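Local coordinates for protein ferredoxin component of carbazole 1,9a-dioxygenase (Nocardioides aromaticivorans, PDB 3GCE) that probably carries electrons on a Rieske-type [2Fe-2S] cluster to the terminal oxygenase component of the carbazole 1,9a-dioxygenase system, at residues V14-L17 with D18-K21; R78-V81 with R82-A85. One frame throughout, in Å; residues are numbered along the deposited sequence.

Contact 1 of 2, residues V14-L17 with D18-K21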
loop_
_atom_site.group_PDB
_atom_site.type_symbol
_atom_site.label_atom_id
_atom_site.label_comp_id
_atom_site.label_asym_id
_atom_site.label_seq_id
_atom_site.Cartn_x
_atom_site.Cartn_y
_atom_site.Cartn_z
ATOM N N VAL A 14 3.383 11.200 5.053
ATOM C CA VAL A 14 1.960 10.846 4.988
ATOM C C VAL A 14 1.301 10.788 6.351
ATOM O O VAL A 14 0.110 11.071 6.475
ATOM C CB VAL A 14 1.729 9.519 4.224
ATOM C CG1 VAL A 14 2.139 9.702 2.749
ATOM C CG2 VAL A 14 2.494 8.365 4.870
ATOM N N ALA A 15 2.071 10.407 7.364
ATOM C CA ALA A 15 1.538 10.199 8.695
ATOM C C ALA A 15 2.664 9.856 9.654
ATOM O O ALA A 15 3.794 9.601 9.227
ATOM C CB ALA A 15 0.497 9.056 8.673
ATOM N N THR A 16 2.342 9.855 10.944
ATOM C CA THR A 16 3.198 9.322 11.989
ATOM C C THR A 16 2.861 7.833 12.160
ATOM O O THR A 16 1.696 7.432 12.008
ATOM C CB THR A 16 2.931 10.078 13.321
ATOM O OG1 THR A 16 2.912 11.483 13.069
ATOM C CG2 THR A 16 3.985 9.819 14.306
ATOM N N LEU A 17 3.869 7.014 12.460
ATOM C CA LEU A 17 3.707 5.569 12.524
ATOM C C LEU A 17 2.518 5.134 13.381
ATOM O O LEU A 17 1.740 4.266 12.969
ATOM C CB LEU A 17 4.989 4.888 13.016
ATOM C CG LEU A 17 5.054 3.363 12.984
ATOM C CD1 LEU A 17 5.159 2.860 11.568
ATOM C CD2 LEU A 17 6.219 2.851 13.816
ATOM N N ASP A 18 2.356 5.735 14.558
ATOM C CA ASP A 18 1.284 5.270 15.444
ATOM C C ASP A 18 -0.067 5.912 15.156
ATOM O O ASP A 18 -1.058 5.613 15.834
ATOM C CB ASP A 18 1.670 5.398 16.910
ATOM C CG ASP A 18 2.348 6.701 17.215
ATOM O OD1 ASP A 18 1.779 7.764 16.858
ATOM O OD2 ASP A 18 3.455 6.646 17.808
ATOM N N GLN A 19 -0.124 6.765 14.134
ATOM C CA GLN A 19 -1.408 7.208 13.604
ATOM C C GLN A 19 -2.008 6.112 12.735
ATOM O O GLN A 19 -3.194 6.150 12.420
ATOM C CB GLN A 19 -1.284 8.487 12.787
ATOM C CG GLN A 19 -0.965 9.740 13.586
ATOM C CD GLN A 19 -0.776 10.960 12.686
ATOM O OE1 GLN A 19 -0.374 10.838 11.521
ATOM N NE2 GLN A 19 -1.072 12.150 13.228
ATOM N N LEU A 20 -1.178 5.139 12.352
ATOM C CA LEU A 20 -1.641 3.994 11.567
ATOM C C LEU A 20 -1.868 2.782 12.449
ATOM O O LEU A 20 -0.934 2.286 13.109
ATOM C CB LEU A 20 -0.626 3.648 10.466
ATOM C CG LEU A 20 -0.774 4.243 9.068
ATOM C CD1 LEU A 20 -0.838 5.762 9.082
ATOM C CD2 LEU A 20 0.371 3.751 8.191
ATOM N N LYS A 21 -3.104 2.292 12.455
ATOM C CA LYS A 21 -3.407 1.035 13.115
ATOM C C LYS A 21 -2.708 -0.107 12.370
ATOM O O LYS A 21 -2.819 -0.214 11.149
ATOM C CB LYS A 21 -4.925 0.805 13.183
ATOM C CG LYS A 21 -5.682 1.928 13.908
ATOM C CD LYS A 21 -7.215 1.816 13.750
ATOM C CE LYS A 21 -7.700 2.375 12.408
ATOM N NZ LYS A 21 -9.188 2.323 12.278
#

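Contact 2 of 2, residues R78-V81 with R82-A85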
loop_
_atom_site.group_PDB
_atom_site.type_symbol
_atom_site.label_atom_id
_atom_site.label_comp_id
_atom_site.label_asym_id
_atom_site.label_seq_id
_atom_site.Cartn_x
_atom_site.Cartn_y
_atom_site.Cartn_z
ATOM N N ARG A 78 -5.363 -10.268 -5.519
ATOM C CA ARG A 78 -4.442 -9.886 -4.436
ATOM C C ARG A 78 -3.097 -9.401 -4.943
ATOM O O ARG A 78 -2.669 -9.799 -6.027
ATOM C CB ARG A 78 -4.195 -11.032 -3.457
ATOM C CG ARG A 78 -5.443 -11.504 -2.688
ATOM C CD ARG A 78 -5.090 -12.495 -1.572
ATOM N NE ARG A 78 -6.303 -13.059 -0.963
ATOM C CZ ARG A 78 -6.329 -13.815 0.138
ATOM N NH1 ARG A 78 -5.205 -14.127 0.781
ATOM N NH2 ARG A 78 -7.492 -14.265 0.591
ATOM N N PHE A 79 -2.459 -8.530 -4.154
ATOM C CA PHE A 79 -1.070 -8.096 -4.394
ATOM C C PHE A 79 -0.218 -8.300 -3.155
ATOM O O PHE A 79 -0.706 -8.181 -2.017
ATOM C CB PHE A 79 -1.011 -6.612 -4.784
ATOM C CG PHE A 79 -1.774 -6.294 -6.055
ATOM C CD1 PHE A 79 -3.116 -5.907 -5.996
ATOM C CD2 PHE A 79 -1.126 -6.309 -7.302
ATOM C CE1 PHE A 79 -3.840 -5.594 -7.169
ATOM C CE2 PHE A 79 -1.834 -5.998 -8.465
ATOM C CZ PHE A 79 -3.195 -5.627 -8.388
ATOM N N ASP A 80 1.058 -8.571 -3.386
ATOM C CA ASP A 80 2.055 -8.551 -2.332
ATOM C C ASP A 80 2.354 -7.057 -2.026
ATOM O O ASP A 80 2.799 -6.323 -2.904
ATOM C CB ASP A 80 3.309 -9.296 -2.816
ATOM C CG ASP A 80 4.507 -9.104 -1.881
ATOM O OD1 ASP A 80 4.293 -8.899 -0.644
ATOM O OD2 ASP A 80 5.659 -9.147 -2.396
ATOM N N VAL A 81 2.114 -6.622 -0.789
ATOM C CA VAL A 81 2.382 -5.223 -0.402
ATOM C C VAL A 81 3.851 -4.841 -0.353
ATOM O O VAL A 81 4.171 -3.647 -0.345
ATOM C CB VAL A 81 1.673 -4.826 0.918
ATOM C CG1 VAL A 81 0.150 -4.967 0.757
ATOM C CG2 VAL A 81 2.180 -5.653 2.115
ATOM N N ARG A 82 4.736 -5.848 -0.314
ATOM C CA ARG A 82 6.184 -5.626 -0.312
ATOM C C ARG A 82 6.720 -5.213 -1.682
ATOM O O ARG A 82 7.722 -4.464 -1.782
ATOM C CB ARG A 82 6.903 -6.906 0.115
ATOM C CG ARG A 82 6.679 -7.277 1.577
ATOM C CD ARG A 82 7.172 -8.683 1.855
ATOM N NE ARG A 82 6.302 -9.680 1.233
ATOM C CZ ARG A 82 6.423 -10.988 1.416
ATOM N NH1 ARG A 82 7.363 -11.455 2.219
ATOM N NH2 ARG A 82 5.609 -11.827 0.793
ATOM N N THR A 83 6.051 -5.665 -2.747
ATOM C CA THR A 83 6.620 -5.562 -4.098
ATOM C C THR A 83 5.671 -5.053 -5.160
ATOM O O THR A 83 6.123 -4.667 -6.277
ATOM C CB THR A 83 7.187 -6.930 -4.578
ATOM O OG1 THR A 83 6.107 -7.874 -4.645
ATOM C CG2 THR A 83 8.306 -7.451 -3.615
ATOM N N GLY A 84 4.373 -5.097 -4.858
ATOM C CA GLY A 84 3.333 -4.790 -5.855
ATOM C C GLY A 84 3.009 -5.972 -6.770
ATOM O O GLY A 84 2.250 -5.827 -7.722
ATOM N N ALA A 85 3.609 -7.138 -6.512
ATOM C CA ALA A 85 3.411 -8.284 -7.383
ATOM C C ALA A 85 1.996 -8.808 -7.240
ATOM O O ALA A 85 1.465 -8.832 -6.131
ATOM C CB ALA A 85 4.417 -9.416 -7.073
HETATM O O HOH W 1 2.963 -11.216 -0.097
#

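Contact 1 of 2, residues V14-L17 with D18-K21
Gln19 reaches back along the chain to the backbone of Thr16, at the point where strand 12-16 of the Rieske domain runs out into a short 3-10 turn. Its OE1 accepts the Thr16 N-H at 2.9 Å in a nearly straight bond (171° at the hydrogen), with the donor well above the amide plane. CG sits anti to the carbonyl carbon (chi1 -70°) and the chain is extended beyond it, which gives the amide the length to reach the end of the strand. Thr16 answers through its own carbonyl, since Gln19 N donates to Thr16 O; one residue further along, Leu20 N donates to Leu17 O, and these two consecutive i to i+3 bonds are the backbone pattern of a 3-10 turn.

The inner side is tight. The methyl of Ala15 lies 3.6 Å from Leu20 CD1, and both residues are buried, Ala15 against Phe28 and Leu20 against Ile107 of strand 106-109. Toward solvent the fit is looser: Asp18 is exposed and its carboxylate runs alongside the Thr16 side chain, with OD1 3.9 Å from Thr16 CG2. The exposed Gln19 still touches the tight side, its OE1 coming within 3.5 Å of Ala15 CB.

Contact 2 of 2, residues R78-V81 with R82-A85
Asp80 lays its carboxylate over the start of Arg82 and against Thr83, at the tip of the beta hairpin formed by strands 78-80 and 86-88 in the cluster-binding part of the Rieske fold. A chi1 of 169° swings CG away from the backbone N and out over the loop Val81-Gly84, where both oxygens find donors. Asp80 OD1 takes two N-H groups from opposite faces of the carboxylate plane: Arg82 NE comes from the syn side at 2.9 Å, forming a salt bridge, while Arg82 N stands steeply above the plane at 3.1 Å. The guanidinium meets OD1 edge-on, with its plane almost perpendicular to the carboxylate (87°), and a water within 2.7 Å of Asp80 OD1 accepts from Arg82 NH2 and can bridge the two. Asp80 OD2 accepts from Thr83 OG1 at 2.6 Å, and that hydroxyl in turn receives Ala85 N in an ST turn. An asparagine here in place of the aspartate would probably leave the Arg82 guanidinium without its countercharge and, by offering a single carbonyl oxygen, cost either the Arg82 or the Thr83 side of the network an acceptor.

The backbone closes the same turn. Asp80 N donates to Ala85 O, and Asp80 O receives Gly84 N at 2.8 Å with a weak bond from Thr83 N beside it; Gly84 has the positive phi (82°) that a glycine accepts easily.

Phe79 turns to the protein interior, touching Cys51, Cys91 and Ile47, and so ties the hairpin to the cluster site. The same ring borders the turn, where its CD2 edge meets Gly84 O at 3.4 Å, close to the ring plane.

In both contacts a polar side chain bonds to nearby main chain where a strand ends, Gln19 backward to Thr16 and Asp80 forward to Arg82, yet they serve different regions of one Rieske domain. They lie on opposite sides of the chain's centre, with their own centres 20 Å apart and nearest atoms about 11 Å apart, and do not touch. Contact 1 lies where the edge strand 12-16 of its three-stranded sheet ends, away from the cluster. Contact 2 forms the turn of a hairpin in the cluster-binding part: the Phe79 side chain lies about 4 Å from that of the cluster ligand Cys51 and about 6 Å from the [2Fe-2S] cluster itself.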